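Local structure of uncharacterized hypothetical protein (Parabacteroides merdae, 4EI0) at residues K150-T160 with S301-K311; T232-Q241 with I271-V282. The protein is of unknown function, a largely beta-stranded member of the DUF4466 family. All blocks are in the same frame, centred on the assembly; numbering follows the deposited sequence.

Contact 1 of 2, residues K150-T160 with S301-K311; sequences KMDMAKNLSVT and SEVTVSVKRYK
Asp-152 and Arg-309 face each other in a hydrogen-bonded antiparallel pair, their side chains side by side and pointing the same way. NH2 of Arg-309 donates to OD2 of Asp-152 at 2.9 Å, in the guanidinium plane but from above the carboxylate, the two planes lying 64° apart. A water joins that OD2 to NE of Arg-309, while Arg-121 takes OD1 and the carbonyl of Asn-170 takes NH1, so both charged groups are held from several directions. One pair further on, Met-153 lies alongside Lys-308, its SE 4.1 Å from Lys-308 CE. Lys-150 crosses Tyr-310 at a slant, its CE 3.9 Å from the tyrosine OH, which bonds to Glu-260; a bend at chi3 (32°) brings NZ within 3.1 Å of the Lys-311 carbonyl oxygen, which it meets nearly end-on. An alanine here would probably leave that carbonyl without its ammonium donor and strip the aliphatic shaft beyond CB from beside the hydroxyl end of Tyr-310. Asn-156 and Leu-157 both face Val-305 in a G1 beta bulge, where Ser-306 OG, also bonded to Asn-296 OD1 on strand 289-299, accepts the Asn-156 N-H almost straight (177°). Beyond it, Ser-158 OG donates to Glu-302 OE2 at 2.8 Å. Strand 302-311 lies between strands 152-159 and 289-299; helix 243-246 packs on Met-153 and Lys-308, helix 256-261 on Met-151, Lys-308 and Tyr-310, and Asp-242 binds Lys-308 NZ.

Contact 2 of 2, residues T232-Q241 with I271-V282; sequences TKMIKVYGLQ and ILGLKEEAGAWV
Strand 233-238 runs antiparallel to strand 278-282, their axes 4.4 Å apart at closest and inclined at 150°. Ile-235 with Trp-281 and Val-237 with Gly-279 form the hydrogen-bonded pairs, each closed by two N-H...O bonds, and Gly-239 N continues the series to the Glu-277 carbonyl. Residues 271-274 approach from another level, 8.3 Å from strand 233-238 by axis, and a type II turn from Lys-275 to Ala-278 carries the chain up to its partner strand. The segment 271-282 thus links two antiparallel sheets, with strand 233-238 at the outer end of one and strand 270-274 at the outer end of the other. Ile-271 fills the step between them: its CD1 lies 3.9 Å from Met-234 CB, and its CG2 lies against the shaft of Lys-236. Extended, with CG trans to the backbone N (chi1 -175°), Lys-236 reaches past this isoleucine to hydrogen-bond through NZ to Leu-272 O at 2.7 Å, from off the carbonyl plane. On the other side of the sheet, Leu-240 CD2 sits 3.5 Å from Trp-281 CZ2, the leucine crossing the indole at about a right angle. Gln-241 lays its amide over the Glu-277 carboxylate, the planes 6° apart, while its OE1 accepts from Tyr-294. Tyr-238 meets the Glu-276 carbonyl at its ring edge, CE1 lying 3.5 Å from Glu-276 O.

In the fold
Contacts 1 and 2 lie at the two ends of one five-stranded antiparallel sheet, ordered 152-159, 302-311, 289-299, 278-283, 233-238. Their centres are 12 Å apart and their nearest atoms about 7 Å, without touching; strand 289-299 separates the two strand pairs. In sequence, contact 2 is nested within the loop that contact 1 closes: the chain enters the sheet at 152-159, leaves for short strands and helix 180-185, adds 233-238, runs through helices 243-246 and 256-261 and strand 270-274, and returns by 278-283 and 289-299 to 302-311. The C-terminal strand thereby pairs with the strand that opened the sheet. Only contact 2 extends into the neighbouring sheet, through strand 270-274.

Contact 1 of 2, residues K150-T160 with S301-K311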
# COMPACT_ATOMS: atom_id res chain seq x y z
N LYS B 150 -12.28 19.57 -30.17
CA LYS B 150 -12.01 20.89 -30.80
C LYS B 150 -12.35 22.07 -29.90
O LYS B 150 -12.03 23.23 -30.21
CB LYS B 150 -12.80 21.04 -32.09
CG LYS B 150 -12.32 20.13 -33.22
CD LYS B 150 -13.09 20.31 -34.53
CE LYS B 150 -13.59 21.74 -34.76
NZ LYS B 150 -14.03 21.96 -36.17
N MSE B 151 -13.00 21.79 -28.79
CA MSE B 151 -13.55 22.87 -27.98
C MSE B 151 -12.48 23.65 -27.24
O MSE B 151 -11.40 23.14 -26.95
CB MSE B 151 -14.55 22.33 -26.96
CG MSE B 151 -15.83 21.82 -27.54
SE MSE B 151 -17.10 21.18 -26.18
CE MSE B 151 -15.93 19.75 -25.41
N ASP B 152 -12.81 24.91 -26.96
CA ASP B 152 -12.15 25.74 -25.98
C ASP B 152 -13.05 25.89 -24.79
O ASP B 152 -14.28 25.85 -24.94
CB ASP B 152 -11.88 27.13 -26.53
CG ASP B 152 -10.65 27.17 -27.45
OD1 ASP B 152 -9.55 26.86 -26.97
OD2 ASP B 152 -10.79 27.54 -28.64
N MSE B 153 -12.46 26.08 -23.62
CA MSE B 153 -13.22 26.30 -22.41
C MSE B 153 -12.57 27.36 -21.51
O MSE B 153 -11.36 27.35 -21.30
CB MSE B 153 -13.34 24.96 -21.67
CG MSE B 153 -13.90 25.14 -20.34
SE MSE B 153 -14.41 23.43 -19.52
CE MSE B 153 -12.65 22.49 -19.42
N ALA B 154 -13.38 28.25 -20.94
CA ALA B 154 -12.90 29.32 -20.02
C ALA B 154 -13.85 29.29 -18.83
O ALA B 154 -15.07 29.32 -19.03
CB ALA B 154 -12.94 30.66 -20.73
N LYS B 155 -13.34 29.21 -17.61
CA LYS B 155 -14.17 29.04 -16.44
C LYS B 155 -14.06 30.19 -15.47
O LYS B 155 -13.04 30.85 -15.40
CB LYS B 155 -13.81 27.77 -15.69
CG LYS B 155 -14.06 26.50 -16.46
CD LYS B 155 -13.49 25.31 -15.72
CE LYS B 155 -14.24 25.09 -14.40
NZ LYS B 155 -13.98 23.73 -13.85
N ASN B 156 -15.15 30.43 -14.77
CA ASN B 156 -15.22 31.37 -13.67
C ASN B 156 -14.72 32.74 -14.00
O ASN B 156 -13.88 33.28 -13.30
CB ASN B 156 -14.52 30.77 -12.45
CG ASN B 156 -15.10 29.42 -12.07
OD1 ASN B 156 -14.37 28.41 -12.02
ND2 ASN B 156 -16.41 29.35 -11.90
N LEU B 157 -15.27 33.33 -15.05
CA LEU B 157 -14.94 34.69 -15.45
C LEU B 157 -15.92 35.68 -14.83
O LEU B 157 -17.10 35.40 -14.71
CB LEU B 157 -14.97 34.83 -16.97
CG LEU B 157 -13.92 33.95 -17.63
CD1 LEU B 157 -14.39 33.39 -18.97
CD2 LEU B 157 -12.63 34.72 -17.75
N SER B 158 -15.43 36.87 -14.51
CA SER B 158 -16.22 37.88 -13.85
C SER B 158 -16.86 38.84 -14.84
O SER B 158 -16.21 39.39 -15.71
CB SER B 158 -15.34 38.61 -12.82
OG SER B 158 -16.02 39.71 -12.30
N VAL B 159 -18.15 39.05 -14.67
CA VAL B 159 -18.91 39.93 -15.52
C VAL B 159 -19.63 40.92 -14.62
O VAL B 159 -20.24 40.54 -13.62
CB VAL B 159 -19.87 39.12 -16.42
CG1 VAL B 159 -20.79 40.06 -17.17
CG2 VAL B 159 -19.03 38.25 -17.40
N THR B 160 -19.56 42.19 -14.97
CA THR B 160 -20.19 43.23 -14.18
C THR B 160 -20.70 44.27 -15.17
O THR B 160 -20.46 44.17 -16.38
CB THR B 160 -19.20 43.87 -13.19
OG1 THR B 160 -18.18 44.55 -13.93
CG2 THR B 160 -18.54 42.82 -12.32
N SER B 301 -24.27 42.72 -8.00
CA SER B 301 -23.01 43.40 -8.30
C SER B 301 -22.00 42.57 -9.11
O SER B 301 -20.97 43.09 -9.53
CB SER B 301 -22.39 43.87 -6.97
OG SER B 301 -21.95 42.78 -6.19
N GLU B 302 -22.26 41.29 -9.33
CA GLU B 302 -21.36 40.46 -10.11
C GLU B 302 -22.05 39.20 -10.67
O GLU B 302 -22.82 38.54 -9.99
CB GLU B 302 -20.15 40.03 -9.25
CG GLU B 302 -19.09 39.26 -10.04
CD GLU B 302 -17.85 38.86 -9.26
OE1 GLU B 302 -17.89 38.82 -8.02
OE2 GLU B 302 -16.84 38.57 -9.92
N VAL B 303 -21.67 38.80 -11.87
CA VAL B 303 -22.00 37.50 -12.40
C VAL B 303 -20.76 36.74 -12.67
O VAL B 303 -19.79 37.30 -13.14
CB VAL B 303 -22.84 37.72 -13.68
CG1 VAL B 303 -23.13 36.41 -14.39
CG2 VAL B 303 -24.13 38.47 -13.31
N THR B 304 -20.75 35.45 -12.41
CA THR B 304 -19.67 34.59 -12.83
C THR B 304 -20.14 33.64 -13.97
O THR B 304 -21.14 32.95 -13.80
CB THR B 304 -19.16 33.73 -11.66
OG1 THR B 304 -18.84 34.59 -10.55
CG2 THR B 304 -17.92 32.94 -12.02
N VAL B 305 -19.39 33.59 -15.08
CA VAL B 305 -19.75 32.74 -16.22
C VAL B 305 -18.61 31.78 -16.52
O VAL B 305 -17.47 32.05 -16.20
CB VAL B 305 -20.12 33.57 -17.48
CG1 VAL B 305 -21.21 34.59 -17.18
CG2 VAL B 305 -18.91 34.26 -18.07
N SER B 306 -18.96 30.65 -17.11
CA SER B 306 -18.04 29.71 -17.70
C SER B 306 -18.54 29.33 -19.10
O SER B 306 -19.73 29.22 -19.30
CB SER B 306 -17.99 28.47 -16.82
OG SER B 306 -17.59 28.84 -15.50
N VAL B 307 -17.65 29.12 -20.05
CA VAL B 307 -18.04 29.01 -21.49
C VAL B 307 -17.28 27.89 -22.15
O VAL B 307 -16.08 27.75 -21.93
CB VAL B 307 -17.75 30.34 -22.24
CG1 VAL B 307 -18.03 30.26 -23.74
CG2 VAL B 307 -18.46 31.51 -21.58
N LYS B 308 -18.00 27.06 -22.90
CA LYS B 308 -17.43 26.18 -23.90
C LYS B 308 -17.70 26.80 -25.25
O LYS B 308 -18.79 27.34 -25.47
CB LYS B 308 -18.04 24.82 -23.85
CG LYS B 308 -17.42 23.93 -22.78
CD LYS B 308 -18.12 22.61 -22.61
CE LYS B 308 -17.35 21.64 -21.70
NZ LYS B 308 -18.04 20.33 -21.57
N ARG B 309 -16.69 26.79 -26.11
CA ARG B 309 -16.83 27.33 -27.51
C ARG B 309 -16.37 26.29 -28.52
O ARG B 309 -15.43 25.54 -28.25
CB ARG B 309 -16.03 28.61 -27.65
CG ARG B 309 -16.17 29.31 -28.99
CD ARG B 309 -15.18 30.45 -29.20
NE ARG B 309 -13.82 29.97 -29.31
CZ ARG B 309 -12.75 30.72 -29.55
NH1 ARG B 309 -12.86 32.03 -29.75
NH2 ARG B 309 -11.54 30.16 -29.59
N TYR B 310 -17.03 26.24 -29.68
CA TYR B 310 -16.72 25.27 -30.71
C TYR B 310 -16.73 26.01 -32.06
O TYR B 310 -17.69 26.70 -32.40
CB TYR B 310 -17.79 24.15 -30.70
CG TYR B 310 -17.63 23.08 -31.77
CD1 TYR B 310 -16.84 22.01 -31.56
CD2 TYR B 310 -18.26 23.21 -32.99
CE1 TYR B 310 -16.68 21.03 -32.54
CE2 TYR B 310 -18.11 22.26 -33.98
CZ TYR B 310 -17.29 21.17 -33.74
OH TYR B 310 -17.13 20.20 -34.69
N LYS B 311 -15.64 25.88 -32.80
CA LYS B 311 -15.50 26.46 -34.12
C LYS B 311 -16.14 25.58 -35.17
O LYS B 311 -15.73 24.42 -35.39
CB LYS B 311 -14.02 26.65 -34.49
CG LYS B 311 -13.87 27.47 -35.81
CD LYS B 311 -12.54 27.26 -36.51
CE LYS B 311 -11.73 28.54 -36.63
NZ LYS B 311 -10.55 28.49 -35.71
O HOH W 1 -13.12 25.09 -31.56
O HOH W 2 -13.31 27.16 -29.70

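Contact 2 of 2, residues T232-Q241 with I271-V282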
# COMPACT_ATOMS: atom_id res chain seq x y z
N THR B 232 -25.64 38.53 -32.67
CA THR B 232 -25.44 37.19 -32.14
C THR B 232 -26.78 36.47 -31.97
O THR B 232 -27.75 37.08 -31.54
CB THR B 232 -24.70 37.31 -30.79
OG1 THR B 232 -23.47 38.00 -31.01
CG2 THR B 232 -24.40 35.95 -30.19
N LYS B 233 -26.83 35.19 -32.32
CA LYS B 233 -28.01 34.36 -32.09
C LYS B 233 -27.91 33.69 -30.73
O LYS B 233 -26.86 33.13 -30.40
CB LYS B 233 -28.09 33.24 -33.14
CG LYS B 233 -28.34 33.73 -34.56
CD LYS B 233 -28.37 32.51 -35.49
CE LYS B 233 -28.90 32.87 -36.88
NZ LYS B 233 -28.15 34.06 -37.39
N MSE B 234 -29.00 33.67 -29.99
CA MSE B 234 -29.01 33.17 -28.60
C MSE B 234 -30.28 32.37 -28.28
O MSE B 234 -31.35 32.73 -28.76
CB MSE B 234 -28.99 34.38 -27.64
CG MSE B 234 -27.73 35.16 -27.59
SE MSE B 234 -28.00 36.67 -26.42
CE MSE B 234 -28.68 38.00 -27.67
N ILE B 235 -30.13 31.31 -27.46
CA ILE B 235 -31.27 30.46 -26.95
C ILE B 235 -31.07 30.30 -25.45
O ILE B 235 -30.02 29.83 -25.00
CB ILE B 235 -31.28 29.08 -27.63
CG1 ILE B 235 -31.53 29.24 -29.15
CG2 ILE B 235 -32.26 28.08 -26.99
CD1 ILE B 235 -31.41 27.94 -29.95
N LYS B 236 -32.01 30.83 -24.69
CA LYS B 236 -31.95 30.84 -23.23
C LYS B 236 -32.30 29.43 -22.76
O LYS B 236 -33.24 28.81 -23.29
CB LYS B 236 -32.97 31.84 -22.68
CG LYS B 236 -32.94 32.04 -21.17
CD LYS B 236 -34.20 32.79 -20.75
CE LYS B 236 -34.13 33.35 -19.33
NZ LYS B 236 -35.35 34.24 -19.14
N VAL B 237 -31.56 28.95 -21.77
CA VAL B 237 -31.74 27.63 -21.17
C VAL B 237 -31.72 27.81 -19.64
O VAL B 237 -31.14 28.78 -19.17
CB VAL B 237 -30.57 26.72 -21.55
CG1 VAL B 237 -30.65 25.42 -20.77
CG2 VAL B 237 -30.60 26.42 -23.04
N TYR B 238 -32.26 26.87 -18.86
CA TYR B 238 -32.15 26.88 -17.40
C TYR B 238 -31.82 25.48 -16.89
O TYR B 238 -32.48 24.52 -17.25
CB TYR B 238 -33.46 27.41 -16.78
CG TYR B 238 -33.41 27.58 -15.28
CD1 TYR B 238 -32.48 28.43 -14.72
CD2 TYR B 238 -34.29 26.88 -14.40
CE1 TYR B 238 -32.38 28.58 -13.34
CE2 TYR B 238 -34.20 27.05 -13.02
CZ TYR B 238 -33.23 27.90 -12.51
OH TYR B 238 -33.08 28.11 -11.16
N GLY B 239 -30.83 25.37 -16.00
CA GLY B 239 -30.53 24.11 -15.33
C GLY B 239 -29.83 23.11 -16.21
O GLY B 239 -29.87 21.93 -15.91
N LEU B 240 -29.24 23.56 -17.32
CA LEU B 240 -28.47 22.69 -18.19
C LEU B 240 -27.02 22.74 -17.74
O LEU B 240 -26.28 23.68 -17.99
CB LEU B 240 -28.56 23.08 -19.68
CG LEU B 240 -27.67 22.24 -20.60
CD1 LEU B 240 -28.19 20.82 -20.57
CD2 LEU B 240 -27.64 22.73 -22.03
N GLN B 241 -26.61 21.71 -17.03
CA GLN B 241 -25.37 21.83 -16.29
C GLN B 241 -24.37 20.98 -17.03
O GLN B 241 -24.71 20.05 -17.74
CB GLN B 241 -25.52 21.52 -14.79
CG GLN B 241 -26.33 22.62 -14.08
CD GLN B 241 -26.38 22.57 -12.55
OE1 GLN B 241 -25.98 23.51 -11.88
NE2 GLN B 241 -26.90 21.48 -12.00
N ILE B 271 -31.73 38.21 -24.15
CA ILE B 271 -32.13 37.32 -23.05
C ILE B 271 -32.27 38.15 -21.77
O ILE B 271 -31.38 38.92 -21.43
CB ILE B 271 -31.11 36.22 -22.81
CG1 ILE B 271 -31.07 35.25 -24.02
CG2 ILE B 271 -31.43 35.48 -21.51
CD1 ILE B 271 -29.96 34.23 -23.87
N LEU B 272 -33.38 37.97 -21.07
CA LEU B 272 -33.65 38.66 -19.80
C LEU B 272 -33.67 37.62 -18.67
O LEU B 272 -33.76 36.42 -18.92
CB LEU B 272 -34.99 39.42 -19.84
CG LEU B 272 -35.21 40.41 -21.02
CD1 LEU B 272 -36.56 41.06 -21.05
CD2 LEU B 272 -34.14 41.50 -21.04
N GLY B 273 -33.60 38.08 -17.42
CA GLY B 273 -33.72 37.20 -16.27
C GLY B 273 -32.73 36.07 -16.14
O GLY B 273 -33.09 34.98 -15.70
N LEU B 274 -31.47 36.31 -16.49
CA LEU B 274 -30.46 35.35 -16.18
C LEU B 274 -30.26 35.22 -14.66
O LEU B 274 -30.45 36.18 -13.94
CB LEU B 274 -29.16 35.74 -16.86
CG LEU B 274 -29.19 35.54 -18.36
CD1 LEU B 274 -28.03 36.35 -18.95
CD2 LEU B 274 -29.13 34.08 -18.74
N LYS B 275 -29.84 34.05 -14.21
CA LYS B 275 -29.54 33.81 -12.82
C LYS B 275 -28.69 32.60 -12.73
O LYS B 275 -28.40 31.98 -13.74
CB LYS B 275 -30.84 33.61 -12.03
CG LYS B 275 -31.79 32.55 -12.59
CD LYS B 275 -33.06 32.41 -11.76
CE LYS B 275 -34.28 32.19 -12.64
NZ LYS B 275 -35.48 32.18 -11.79
N GLU B 276 -28.28 32.25 -11.53
CA GLU B 276 -27.50 31.10 -11.29
C GLU B 276 -28.18 29.87 -11.97
O GLU B 276 -29.37 29.67 -11.83
CB GLU B 276 -27.36 30.91 -9.80
CG GLU B 276 -26.52 29.70 -9.40
CD GLU B 276 -26.11 29.74 -7.93
OE1 GLU B 276 -26.29 30.78 -7.26
OE2 GLU B 276 -25.59 28.71 -7.45
N GLU B 277 -27.39 29.10 -12.70
CA GLU B 277 -27.80 27.87 -13.43
C GLU B 277 -28.46 28.16 -14.76
O GLU B 277 -28.68 27.25 -15.54
CB GLU B 277 -28.70 26.92 -12.61
CG GLU B 277 -28.00 26.32 -11.41
CD GLU B 277 -28.73 25.07 -10.86
OE1 GLU B 277 -29.23 24.20 -11.63
OE2 GLU B 277 -28.81 24.95 -9.62
N ALA B 278 -28.73 29.42 -15.05
CA ALA B 278 -29.20 29.78 -16.37
C ALA B 278 -28.06 29.62 -17.37
O ALA B 278 -26.90 29.39 -17.02
CB ALA B 278 -29.80 31.20 -16.39
N GLY B 279 -28.40 29.65 -18.64
CA GLY B 279 -27.42 29.45 -19.69
C GLY B 279 -27.91 30.04 -20.99
O GLY B 279 -29.09 30.40 -21.10
N ALA B 280 -27.01 30.09 -21.97
CA ALA B 280 -27.38 30.54 -23.28
C ALA B 280 -26.54 29.84 -24.32
O ALA B 280 -25.28 29.84 -24.27
CB ALA B 280 -27.18 32.02 -23.37
N TRP B 281 -27.18 29.18 -25.26
CA TRP B 281 -26.48 28.73 -26.48
C TRP B 281 -26.34 29.91 -27.39
O TRP B 281 -27.29 30.63 -27.59
CB TRP B 281 -27.26 27.70 -27.23
CG TRP B 281 -27.44 26.39 -26.49
CD1 TRP B 281 -28.56 25.97 -25.81
CD2 TRP B 281 -26.52 25.29 -26.43
NE1 TRP B 281 -28.38 24.72 -25.32
CE2 TRP B 281 -27.17 24.26 -25.65
CE3 TRP B 281 -25.25 25.07 -26.89
CZ2 TRP B 281 -26.57 23.05 -25.38
CZ3 TRP B 281 -24.64 23.85 -26.59
CH2 TRP B 281 -25.30 22.86 -25.84
N VAL B 282 -25.16 30.07 -28.00
CA VAL B 282 -24.82 31.26 -28.79
C VAL B 282 -24.27 30.81 -30.13
O VAL B 282 -23.55 29.82 -30.20
CB VAL B 282 -23.78 32.09 -28.03
CG1 VAL B 282 -23.17 33.16 -28.88
CG2 VAL B 282 -24.43 32.68 -26.79
O HOH W 3 -31.17 29.38 -10.05
O HOH W 4 -28.58 26.23 -17.98